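DNA ligase (Aquifex aeolicus, PDB 3QWU) binds adenosine and calcium and probably joins nucleic acid ends by ATP-dependent adenylate transfer, as a putative ligase of the RNA ligase family. Local coordinates at residues A[77-82]-A[145-150]; A[155-160]-A[183-188]; A[212-217]-A[233-238]. All coordinates share one frame; numbering follows the deposited sequence.

Contact 1 of 3, residues A[77-82]-A[145-150]; sequences VEEKVD and PPYVKE. With CA (calcium ion), chain D; ADN (adenosine), chain C.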
loop_
_atom_site.group_PDB
_atom_site.type_symbol
_atom_site.label_atom_id
_atom_site.label_comp_id
_atom_site.label_asym_id
_atom_site.label_seq_id
_atom_site.Cartn_x
_atom_site.Cartn_y
_atom_site.Cartn_z
ATOM N N VAL A 77 -23.445 -22.645 -4.271
ATOM C CA VAL A 77 -22.067 -22.413 -3.863
ATOM C C VAL A 77 -21.195 -23.172 -4.792
ATOM O O VAL A 77 -21.367 -24.357 -4.961
ATOM C CB VAL A 77 -21.884 -22.836 -2.443
ATOM C CG1 VAL A 77 -20.435 -22.756 -2.019
ATOM C CG2 VAL A 77 -22.762 -21.907 -1.548
ATOM N N GLU A 78 -20.324 -22.452 -5.475
ATOM C CA GLU A 78 -19.378 -23.003 -6.456
ATOM C C GLU A 78 -17.922 -22.725 -6.044
ATOM O O GLU A 78 -17.664 -21.739 -5.400
ATOM C CB GLU A 78 -19.595 -22.364 -7.828
ATOM C CG GLU A 78 -20.865 -22.775 -8.438
ATOM C CD GLU A 78 -21.029 -22.259 -9.853
ATOM O OE1 GLU A 78 -20.361 -21.278 -10.254
ATOM O OE2 GLU A 78 -21.825 -22.877 -10.565
ATOM N N GLU A 79 -16.989 -23.584 -6.452
ATOM C CA GLU A 79 -15.583 -23.359 -6.173
ATOM C C GLU A 79 -15.070 -22.222 -7.051
ATOM O O GLU A 79 -15.374 -22.157 -8.235
ATOM C CB GLU A 79 -14.715 -24.589 -6.425
ATOM C CG GLU A 79 -13.204 -24.263 -6.170
ATOM C CD GLU A 79 -12.231 -25.407 -6.509
ATOM O OE1 GLU A 79 -12.696 -26.440 -7.006
ATOM O OE2 GLU A 79 -11.009 -25.269 -6.275
ATOM N N LYS A 80 -14.307 -21.335 -6.423
ATOM C CA LYS A 80 -13.616 -20.288 -7.104
ATOM C C LYS A 80 -12.189 -20.816 -7.425
ATOM O O LYS A 80 -11.368 -21.141 -6.546
ATOM C CB LYS A 80 -13.580 -18.997 -6.250
ATOM C CG LYS A 80 -13.216 -17.800 -7.122
ATOM C CD LYS A 80 -12.961 -16.496 -6.415
ATOM C CE LYS A 80 -12.177 -15.494 -7.399
ATOM N NZ LYS A 80 -11.104 -16.151 -8.366
ATOM N N VAL A 81 -11.932 -20.993 -8.704
ATOM C CA VAL A 81 -10.689 -21.608 -9.153
ATOM C C VAL A 81 -9.740 -20.459 -9.499
ATOM O O VAL A 81 -10.103 -19.485 -10.180
ATOM C CB VAL A 81 -10.915 -22.532 -10.395
ATOM C CG1 VAL A 81 -9.573 -22.914 -11.008
ATOM C CG2 VAL A 81 -11.681 -23.772 -10.019
ATOM N N ASP A 82 -8.526 -20.584 -9.013
ATOM C CA ASP A 82 -7.529 -19.548 -9.150
ATOM C C ASP A 82 -6.740 -19.755 -10.442
ATOM O O ASP A 82 -5.789 -20.523 -10.500
ATOM C CB ASP A 82 -6.619 -19.546 -7.939
ATOM C CG ASP A 82 -5.649 -18.362 -7.943
ATOM O OD1 ASP A 82 -5.893 -17.332 -8.623
ATOM O OD2 ASP A 82 -4.632 -18.438 -7.232
ATOM N N PRO A 145 -3.836 -24.128 -9.045
ATOM C CA PRO A 145 -4.578 -24.978 -8.148
ATOM C C PRO A 145 -3.802 -26.269 -7.971
ATOM O O PRO A 145 -3.163 -26.713 -8.908
ATOM C CB PRO A 145 -5.868 -25.271 -8.896
ATOM C CG PRO A 145 -5.938 -24.318 -9.974
ATOM C CD PRO A 145 -4.560 -23.861 -10.284
ATOM N N PRO A 146 -3.887 -26.900 -6.788
ATOM C CA PRO A 146 -3.080 -28.105 -6.589
ATOM C C PRO A 146 -3.457 -29.285 -7.469
ATOM O O PRO A 146 -2.595 -30.106 -7.740
ATOM C CB PRO A 146 -3.262 -28.418 -5.103
ATOM C CG PRO A 146 -4.496 -27.649 -4.684
ATOM C CD PRO A 146 -4.474 -26.431 -5.525
ATOM N N TYR A 147 -4.704 -29.356 -7.934
ATOM C CA TYR A 147 -5.175 -30.526 -8.686
ATOM C C TYR A 147 -4.875 -30.468 -10.206
ATOM O O TYR A 147 -5.331 -31.318 -10.971
ATOM C CB TYR A 147 -6.695 -30.707 -8.474
ATOM C CG TYR A 147 -7.495 -29.394 -8.562
ATOM C CD1 TYR A 147 -7.802 -28.674 -7.402
ATOM C CD2 TYR A 147 -7.888 -28.874 -9.783
ATOM C CE1 TYR A 147 -8.482 -27.498 -7.454
ATOM C CE2 TYR A 147 -8.586 -27.691 -9.847
ATOM C CZ TYR A 147 -8.886 -26.992 -8.672
ATOM O OH TYR A 147 -9.580 -25.788 -8.712
ATOM N N VAL A 148 -4.177 -29.436 -10.660
ATOM C CA VAL A 148 -3.728 -29.397 -12.038
ATOM C C VAL A 148 -2.255 -29.509 -11.858
ATOM O O VAL A 148 -1.621 -28.569 -11.387
ATOM C CB VAL A 148 -4.047 -28.072 -12.819
ATOM C CG1 VAL A 148 -3.823 -28.310 -14.292
ATOM C CG2 VAL A 148 -5.412 -27.620 -12.578
ATOM N N LYS A 149 -1.723 -30.665 -12.191
ATOM C CA LYS A 149 -0.309 -30.919 -11.944
ATOM C C LYS A 149 0.552 -30.441 -13.116
ATOM O O LYS A 149 1.735 -30.199 -12.935
ATOM C CB LYS A 149 -0.065 -32.406 -11.646
ATOM C CG LYS A 149 -0.883 -32.883 -10.418
ATOM C CD LYS A 149 -1.408 -34.319 -10.555
ATOM C CE LYS A 149 -2.021 -34.841 -9.233
ATOM N NZ LYS A 149 -2.304 -36.352 -9.230
ATOM N N GLU A 150 -0.048 -30.278 -14.291
ATOM C CA GLU A 150 0.697 -29.816 -15.444
ATOM C C GLU A 150 -0.157 -29.224 -16.538
ATOM O O GLU A 150 -1.373 -29.346 -16.550
ATOM C CB GLU A 150 1.590 -30.955 -16.022
ATOM C CG GLU A 150 0.871 -32.013 -16.864
ATOM C CD GLU A 150 0.567 -33.302 -16.087
ATOM O OE1 GLU A 150 1.510 -33.868 -15.471
ATOM O OE2 GLU A 150 -0.601 -33.755 -16.098
HETATM CA CA CA D . -4.201 -16.984 -5.129
HETATM O "O5'" ADN C . -14.095 -11.920 -10.251
HETATM C "C5'" ADN C . -14.044 -13.287 -9.839
HETATM C "C4'" ADN C . -13.199 -14.085 -10.824
HETATM O "O4'" ADN C . -12.953 -15.442 -10.343
HETATM C "C3'" ADN C . -13.917 -14.235 -12.158
HETATM O "O3'" ADN C . -13.665 -13.194 -13.098
HETATM C "C2'" ADN C . -13.468 -15.601 -12.665
HETATM O "O2'" ADN C . -12.453 -15.469 -13.645
HETATM C "C1'" ADN C . -12.927 -16.360 -11.455
HETATM N N9 ADN C . -13.720 -17.543 -11.086
HETATM C C8 ADN C . -13.174 -18.713 -10.680
HETATM N N7 ADN C . -14.115 -19.644 -10.391
HETATM C C5 ADN C . -15.303 -19.018 -10.594
HETATM C C6 ADN C . -16.705 -19.415 -10.433
HETATM N N6 ADN C . -16.957 -20.686 -10.010
HETATM N N1 ADN C . -17.681 -18.516 -10.774
HETATM C C2 ADN C . -17.361 -17.256 -11.186
HETATM N N3 ADN C . -16.077 -16.815 -11.321
HETATM C C4 ADN C . -15.044 -17.646 -11.059
HETATM O O HOH W 1 -4.543 -15.556 -6.963
HETATM O O HOH W 2 -5.896 -15.577 -4.709
#
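Glu79 sends CG off opposite its own N (chi1 177°) and runs straight out, while Tyr147 wedges CG between its own N and carbonyl carbon (chi1 44°), and the two side chains meet from opposite directions. The strand end they join to the loop leads into the sequence KVDG, the KxDG signature of the nucleotidyltransferase fold shared by ligases and capping enzymes. Tyr147 OH donates to Glu79 OE2 at 2.9 Å, reaching it from above the carboxylate plane, 51° out of it. OE1 of the same carboxylate pairs with Arg213, which probably keeps the buried charge balanced. Next along the strand, Val81 sets CG2 3.2 Å from Tyr147 OH, near the plane of the ring, and CG1 4.0 Å from Pro145 CG. Pro145 opens a type I turn to Val148 that folds its CB over one face of the Tyr147 ring. Lys80 points away from the loop, and its NZ donates to adenosine O4' at 2.8 Å. Asp82 OD2 binds the calcium ion at 2.6 Å, alongside Glu143 and Asp239, and OD1 accepts a hydrogen bond of 2.8 Å from a water that is itself 2.4 Å from the metal.

Contact 2 of 3, residues A[155-160]-A[183-188]; sequences FVFDFM and PHVEIL. With ADN (adenosine), chain C.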
loop_
_atom_site.group_PDB
_atom_site.type_symbol
_atom_site.label_atom_id
_atom_site.label_comp_id
_atom_site.label_asym_id
_atom_site.label_seq_id
_atom_site.Cartn_x
_atom_site.Cartn_y
_atom_site.Cartn_z
ATOM N N PHE A 155 -12.196 -24.870 -16.708
ATOM C CA PHE A 155 -13.338 -25.152 -15.901
ATOM C C PHE A 155 -14.439 -24.134 -16.136
ATOM O O PHE A 155 -14.301 -22.984 -15.728
ATOM C CB PHE A 155 -12.905 -25.131 -14.441
ATOM C CG PHE A 155 -11.849 -26.184 -14.092
ATOM C CD1 PHE A 155 -12.202 -27.470 -13.803
ATOM C CD2 PHE A 155 -10.520 -25.869 -14.065
ATOM C CE1 PHE A 155 -11.206 -28.465 -13.482
ATOM C CE2 PHE A 155 -9.550 -26.854 -13.734
ATOM C CZ PHE A 155 -9.922 -28.146 -13.487
ATOM N N VAL A 156 -15.514 -24.551 -16.821
ATOM C CA VAL A 156 -16.691 -23.733 -17.019
ATOM C C VAL A 156 -17.394 -23.392 -15.673
ATOM O O VAL A 156 -17.540 -24.252 -14.797
ATOM C CB VAL A 156 -17.739 -24.480 -17.948
ATOM C CG1 VAL A 156 -19.018 -23.615 -18.141
ATOM C CG2 VAL A 156 -17.130 -24.863 -19.276
ATOM N N PHE A 157 -17.762 -22.121 -15.505
ATOM C CA PHE A 157 -18.541 -21.650 -14.365
ATOM C C PHE A 157 -19.741 -20.789 -14.783
ATOM O O PHE A 157 -20.603 -20.443 -13.940
ATOM C CB PHE A 157 -17.646 -20.865 -13.382
ATOM C CG PHE A 157 -16.960 -19.664 -13.974
ATOM C CD1 PHE A 157 -17.650 -18.528 -14.291
ATOM C CD2 PHE A 157 -15.603 -19.677 -14.233
ATOM C CE1 PHE A 157 -16.951 -17.431 -14.878
ATOM C CE2 PHE A 157 -14.958 -18.594 -14.815
ATOM C CZ PHE A 157 -15.633 -17.494 -15.147
ATOM N N ASP A 158 -19.813 -20.391 -16.054
ATOM C CA ASP A 158 -20.986 -19.620 -16.499
ATOM C C ASP A 158 -21.203 -19.730 -18.023
ATOM O O ASP A 158 -20.296 -20.145 -18.770
ATOM C CB ASP A 158 -20.893 -18.126 -16.014
ATOM C CG ASP A 158 -21.510 -17.891 -14.576
ATOM O OD1 ASP A 158 -22.637 -18.415 -14.303
ATOM O OD2 ASP A 158 -20.881 -17.171 -13.739
ATOM N N PHE A 159 -22.422 -19.425 -18.456
ATOM C CA PHE A 159 -22.684 -19.138 -19.856
ATOM C C PHE A 159 -23.325 -17.777 -19.943
ATOM O O PHE A 159 -24.149 -17.403 -19.111
ATOM C CB PHE A 159 -23.647 -20.137 -20.500
ATOM C CG PHE A 159 -23.123 -21.541 -20.590
ATOM C CD1 PHE A 159 -22.298 -21.911 -21.610
ATOM C CD2 PHE A 159 -23.507 -22.503 -19.664
ATOM C CE1 PHE A 159 -21.841 -23.201 -21.687
ATOM C CE2 PHE A 159 -23.040 -23.825 -19.757
ATOM C CZ PHE A 159 -22.190 -24.152 -20.734
ATOM N N MET A 160 -22.891 -17.023 -20.933
ATOM C CA MET A 160 -23.512 -15.804 -21.303
ATOM C C MET A 160 -24.023 -16.060 -22.683
ATOM O O MET A 160 -23.874 -17.167 -23.181
ATOM C CB MET A 160 -22.493 -14.681 -21.247
ATOM C CG MET A 160 -22.132 -14.329 -19.807
ATOM S SD MET A 160 -20.901 -13.031 -19.613
ATOM C CE MET A 160 -21.792 -11.532 -20.106
ATOM N N PRO A 183 -15.916 -29.863 -18.687
ATOM C CA PRO A 183 -15.262 -29.701 -17.393
ATOM C C PRO A 183 -15.816 -28.442 -16.708
ATOM O O PRO A 183 -16.002 -27.403 -17.374
ATOM C CB PRO A 183 -13.784 -29.519 -17.770
ATOM C CG PRO A 183 -13.794 -28.951 -19.198
ATOM C CD PRO A 183 -15.099 -29.385 -19.823
ATOM N N HIS A 184 -16.091 -28.526 -15.409
ATOM C CA HIS A 184 -16.799 -27.461 -14.689
ATOM C C HIS A 184 -16.200 -27.248 -13.297
ATOM O O HIS A 184 -15.486 -28.097 -12.780
ATOM C CB HIS A 184 -18.258 -27.860 -14.531
ATOM C CG HIS A 184 -18.407 -29.174 -13.828
ATOM N ND1 HIS A 184 -18.602 -30.359 -14.505
ATOM C CD2 HIS A 184 -18.265 -29.504 -12.521
ATOM C CE1 HIS A 184 -18.620 -31.356 -13.634
ATOM N NE2 HIS A 184 -18.418 -30.864 -12.423
ATOM N N VAL A 185 -16.512 -26.106 -12.687
ATOM C CA VAL A 185 -16.049 -25.819 -11.319
ATOM C C VAL A 185 -16.832 -26.763 -10.428
ATOM O O VAL A 185 -17.924 -27.177 -10.814
ATOM C CB VAL A 185 -16.263 -24.315 -10.956
ATOM C CG1 VAL A 185 -15.339 -23.417 -11.813
ATOM C CG2 VAL A 185 -17.722 -23.880 -11.161
ATOM N N GLU A 186 -16.265 -27.185 -9.296
ATOM C CA GLU A 186 -16.972 -28.046 -8.354
ATOM C C GLU A 186 -18.210 -27.311 -7.874
ATOM O O GLU A 186 -18.130 -26.126 -7.577
ATOM C CB GLU A 186 -16.078 -28.430 -7.143
ATOM C CG GLU A 186 -16.877 -29.130 -5.986
ATOM C CD GLU A 186 -16.043 -29.595 -4.803
ATOM O OE1 GLU A 186 -14.881 -29.193 -4.709
ATOM O OE2 GLU A 186 -16.552 -30.358 -3.936
ATOM N N ILE A 187 -19.355 -28.018 -7.761
ATOM C CA ILE A 187 -20.573 -27.427 -7.245
ATOM C C ILE A 187 -20.772 -28.004 -5.864
ATOM O O ILE A 187 -20.830 -29.236 -5.710
ATOM C CB ILE A 187 -21.787 -27.755 -8.056
ATOM C CG1 ILE A 187 -21.579 -27.499 -9.563
ATOM C CG2 ILE A 187 -23.018 -26.958 -7.533
ATOM C CD1 ILE A 187 -21.911 -26.052 -10.085
ATOM N N LEU A 188 -20.860 -27.135 -4.846
ATOM C CA LEU A 188 -20.995 -27.599 -3.455
ATOM C C LEU A 188 -22.435 -27.871 -3.068
ATOM O O LEU A 188 -22.693 -28.705 -2.197
ATOM C CB LEU A 188 -20.402 -26.595 -2.476
ATOM C CG LEU A 188 -18.882 -26.536 -2.403
ATOM C CD1 LEU A 188 -18.294 -27.942 -2.081
ATOM C CD2 LEU A 188 -18.215 -25.876 -3.666
HETATM O "O5'" ADN C . -14.095 -11.920 -10.251
HETATM C "C5'" ADN C . -14.044 -13.287 -9.839
HETATM C "C4'" ADN C . -13.199 -14.085 -10.824
HETATM O "O4'" ADN C . -12.953 -15.442 -10.343
HETATM C "C3'" ADN C . -13.917 -14.235 -12.158
HETATM O "O3'" ADN C . -13.665 -13.194 -13.098
HETATM C "C2'" ADN C . -13.468 -15.601 -12.665
HETATM O "O2'" ADN C . -12.453 -15.469 -13.645
HETATM C "C1'" ADN C . -12.927 -16.360 -11.455
HETATM N N9 ADN C . -13.720 -17.543 -11.086
HETATM C C8 ADN C . -13.174 -18.713 -10.680
HETATM N N7 ADN C . -14.115 -19.644 -10.391
HETATM C C5 ADN C . -15.303 -19.018 -10.594
HETATM C C6 ADN C . -16.705 -19.415 -10.433
HETATM N N6 ADN C . -16.957 -20.686 -10.010
HETATM N N1 ADN C . -17.681 -18.516 -10.774
HETATM C C2 ADN C . -17.361 -17.256 -11.186
HETATM N N3 ADN C . -16.077 -16.815 -11.321
HETATM C C4 ADN C . -15.044 -17.646 -11.059
#
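Phe157 and Val185 touch where two sheets of the nucleotidyltransferase fold come together around the adenosine: strand 153-161 is the edge of one, and the loop 183-186 leads into strand 187-191, the edge of the other. Following Phe157 outward, CB lies 3.7 Å from Val185 CG2 and also comes close to the exocyclic amine N6 of the base. CG then sits by N1, and CD1 reaches C2 at 3.4 Å, with CD2 nearest C5. Further on, CE1 comes to N3 and CE2 to C4, and at the tip CZ meets the ribose carbon C2' at 3.8 Å. The ring therefore presents a face to the purine, with N3 over its centre, while Val185 CG1 comes in at the ring's edge. A chi1 of 59°, with CG lodged between N and the carbonyl carbon, turns the phenyl face to the base. Phe157 and Asp158 form a classic beta bulge opposite Cys130. Beside this, a single bridge of parallel type joins the backbones: Val156 N gives its hydrogen to Pro183 O at 2.9 Å, and Val185 N gives its own to Val156 O at 3.0 Å. Val156 O also takes a CA-H contact from His184. Phe155 turns a ring edge to the backbone, CD1 lying 3.5 Å from His184 O.

Contact 3 of 3, residues A[212-217]-A[233-238]; sequences GREGVV and SYANLM. With ADN (adenosine), chain C.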
loop_
_atom_site.group_PDB
_atom_site.type_symbol
_atom_site.label_atom_id
_atom_site.label_comp_id
_atom_site.label_asym_id
_atom_site.label_seq_id
_atom_site.Cartn_x
_atom_site.Cartn_y
_atom_site.Cartn_z
ATOM N N GLY A 212 -5.958 -25.799 0.464
ATOM C CA GLY A 212 -5.320 -24.802 -0.418
ATOM C C GLY A 212 -6.165 -24.349 -1.577
ATOM O O GLY A 212 -5.647 -23.998 -2.611
ATOM N N ARG A 213 -7.470 -24.370 -1.450
ATOM C CA ARG A 213 -8.325 -23.884 -2.542
ATOM C C ARG A 213 -8.571 -22.400 -2.389
ATOM O O ARG A 213 -8.312 -21.829 -1.315
ATOM C CB ARG A 213 -9.634 -24.676 -2.548
ATOM C CG ARG A 213 -9.361 -26.036 -3.197
ATOM C CD ARG A 213 -10.433 -27.003 -3.225
ATOM N NE ARG A 213 -9.820 -28.251 -3.667
ATOM C CZ ARG A 213 -10.094 -28.901 -4.790
ATOM N NH1 ARG A 213 -11.070 -28.489 -5.641
ATOM N NH2 ARG A 213 -9.412 -30.010 -5.036
ATOM N N GLU A 214 -8.989 -21.745 -3.456
ATOM C CA GLU A 214 -9.042 -20.286 -3.381
ATOM C C GLU A 214 -10.201 -19.758 -2.539
ATOM O O GLU A 214 -10.046 -18.800 -1.795
ATOM C CB GLU A 214 -9.079 -19.641 -4.748
ATOM C CG GLU A 214 -8.881 -18.148 -4.618
ATOM C CD GLU A 214 -8.773 -17.473 -5.965
ATOM O OE1 GLU A 214 -7.850 -16.636 -6.114
ATOM O OE2 GLU A 214 -9.580 -17.792 -6.872
ATOM N N GLY A 215 -11.346 -20.425 -2.609
ATOM C CA GLY A 215 -12.581 -19.879 -2.085
ATOM C C GLY A 215 -13.798 -20.376 -2.827
ATOM O O GLY A 215 -13.736 -21.388 -3.509
ATOM N N VAL A 216 -14.913 -19.682 -2.671
ATOM C CA VAL A 216 -16.127 -20.016 -3.383
ATOM C C VAL A 216 -16.750 -18.776 -3.972
ATOM O O VAL A 216 -16.450 -17.649 -3.542
ATOM C CB VAL A 216 -17.145 -20.709 -2.419
ATOM C CG1 VAL A 216 -16.520 -21.950 -1.808
ATOM C CG2 VAL A 216 -17.612 -19.708 -1.313
ATOM N N VAL A 217 -17.625 -18.990 -4.966
ATOM C CA VAL A 217 -18.567 -17.953 -5.452
ATOM C C VAL A 217 -19.990 -18.321 -5.126
ATOM O O VAL A 217 -20.417 -19.412 -5.396
ATOM C CB VAL A 217 -18.484 -17.763 -6.981
ATOM C CG1 VAL A 217 -19.356 -16.587 -7.434
ATOM C CG2 VAL A 217 -17.069 -17.529 -7.391
ATOM N N SER A 233 -8.176 -17.734 3.837
ATOM C CA SER A 233 -7.074 -16.982 4.365
ATOM C C SER A 233 -5.811 -17.474 3.717
ATOM O O SER A 233 -4.952 -16.649 3.391
ATOM C CB SER A 233 -6.992 -17.096 5.862
ATOM O OG SER A 233 -7.049 -18.420 6.191
ATOM N N TYR A 234 -5.731 -18.798 3.475
ATOM C CA TYR A 234 -4.607 -19.350 2.711
ATOM C C TYR A 234 -4.371 -18.638 1.379
ATOM O O TYR A 234 -3.240 -18.239 1.050
ATOM C CB TYR A 234 -4.788 -20.834 2.455
ATOM C CG TYR A 234 -3.829 -21.418 1.422
ATOM C CD1 TYR A 234 -4.084 -21.278 0.025
ATOM C CD2 TYR A 234 -2.676 -22.117 1.822
ATOM C CE1 TYR A 234 -3.228 -21.815 -0.903
ATOM C CE2 TYR A 234 -1.803 -22.657 0.885
ATOM C CZ TYR A 234 -2.083 -22.506 -0.453
ATOM O OH TYR A 234 -1.236 -23.053 -1.386
ATOM N N ALA A 235 -5.421 -18.449 0.601
ATOM C CA ALA A 235 -5.241 -17.814 -0.692
ATOM C C ALA A 235 -4.895 -16.365 -0.527
ATOM O O ALA A 235 -4.151 -15.824 -1.308
ATOM C CB ALA A 235 -6.487 -17.956 -1.531
ATOM N N ASN A 236 -5.492 -15.695 0.436
ATOM C CA ASN A 236 -5.153 -14.317 0.697
ATOM C C ASN A 236 -3.679 -14.164 1.060
ATOM O O ASN A 236 -2.981 -13.357 0.469
ATOM C CB ASN A 236 -6.044 -13.727 1.826
ATOM C CG ASN A 236 -7.430 -13.392 1.349
ATOM O OD1 ASN A 236 -7.589 -12.760 0.290
ATOM N ND2 ASN A 236 -8.446 -13.743 2.131
ATOM N N LEU A 237 -3.202 -15.005 1.979
ATOM C CA LEU A 237 -1.794 -15.034 2.299
ATOM C C LEU A 237 -0.882 -15.243 1.044
ATOM O O LEU A 237 0.047 -14.486 0.815
ATOM C CB LEU A 237 -1.524 -16.097 3.349
ATOM C CG LEU A 237 -2.036 -15.738 4.728
ATOM C CD1 LEU A 237 -2.034 -16.985 5.619
ATOM C CD2 LEU A 237 -1.227 -14.588 5.315
ATOM N N MET A 238 -1.180 -16.274 0.262
ATOM C CA MET A 238 -0.394 -16.648 -0.897
ATOM C C MET A 238 -0.385 -15.483 -1.917
ATOM O O MET A 238 0.603 -15.262 -2.580
ATOM C CB MET A 238 -1.008 -17.871 -1.589
ATOM C CG MET A 238 -0.391 -19.201 -1.403
ATOM S SD MET A 238 1.447 -19.359 -1.329
ATOM C CE MET A 238 1.650 -19.183 0.479
HETATM O "O5'" ADN C . -14.095 -11.920 -10.251
HETATM C "C5'" ADN C . -14.044 -13.287 -9.839
HETATM C "C4'" ADN C . -13.199 -14.085 -10.824
HETATM O "O4'" ADN C . -12.953 -15.442 -10.343
HETATM C "C3'" ADN C . -13.917 -14.235 -12.158
HETATM O "O3'" ADN C . -13.665 -13.194 -13.098
HETATM C "C2'" ADN C . -13.468 -15.601 -12.665
HETATM O "O2'" ADN C . -12.453 -15.469 -13.645
HETATM C "C1'" ADN C . -12.927 -16.360 -11.455
HETATM N N9 ADN C . -13.720 -17.543 -11.086
HETATM C C8 ADN C . -13.174 -18.713 -10.680
HETATM N N7 ADN C . -14.115 -19.644 -10.391
HETATM C C5 ADN C . -15.303 -19.018 -10.594
HETATM C C6 ADN C . -16.705 -19.415 -10.433
HETATM N N6 ADN C . -16.957 -20.686 -10.010
HETATM N N1 ADN C . -17.681 -18.516 -10.774
HETATM C C2 ADN C . -17.361 -17.256 -11.186
HETATM N N3 ADN C . -16.077 -16.815 -11.321
HETATM C C4 ADN C . -15.044 -17.646 -11.059
#
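Tyr234 lays the face of its ring against the backbone of Gly212, and one residue on, Ala235 turns its methyl group to Glu214. Gly212 CA stands over the face, shifted toward the CD1-CE1 edge: it is 3.8 Å from the centroid of the Tyr234 ring and 16° off the normal, a CH-pi contact. A chi1 of 167° swings the Tyr234 ring away from its amide N and sends it from the first turn of helix 233-242 to the end of helix 195-210. There Gly212 closes a Schellman motif with a positive phi, a conformation that suits glycine, and the bare CA lets the ring come this near. Ala235 CB packs 3.7 Å from Glu214 O and 3.9 Å from Glu214 CG. From that CG the glutamate chain runs extended until OE2 pairs with Lys80 NZ, which also bonds to adenosine O4'. The sequence EGVV from Glu214 corresponds to motif IV of the nucleotidyltransferases, and at its far end Val217 CG2 lies 3.6 Å from N1 of adenosine. Thr232 OG1 bonds to Arg213 O, Glu214 O and Ala235 N. The meeting itself rests on van der Waals and CH-pi contacts, without a direct hydrogen bond, while the charge of Glu214 is engaged by Lys80, next to the nucleotide, and that of Arg213 by Glu79 on the other side of the strand.

From the N terminus, strand 75-80 is met first, and contact 1 closes when the chain returns at 145-150, after the hairpin strands and helices between. Contact 2 then opens on strand 153-161 and closes past helix 170-180; contact 3 closes the short strand pair 215-220 and 227-231 onto helix 233-242. The three are in series, none crossing or enclosing another. They nevertheless share one sheet, in which strand 75-80 runs between 187-191 and 215-220, bonded to contact 2 through Glu79 N and Glu186 O and to contact 3 through Glu78 O and Val217 N. Contact 2 adds the neighbouring antiparallel sheet, and all three touch the adenosine.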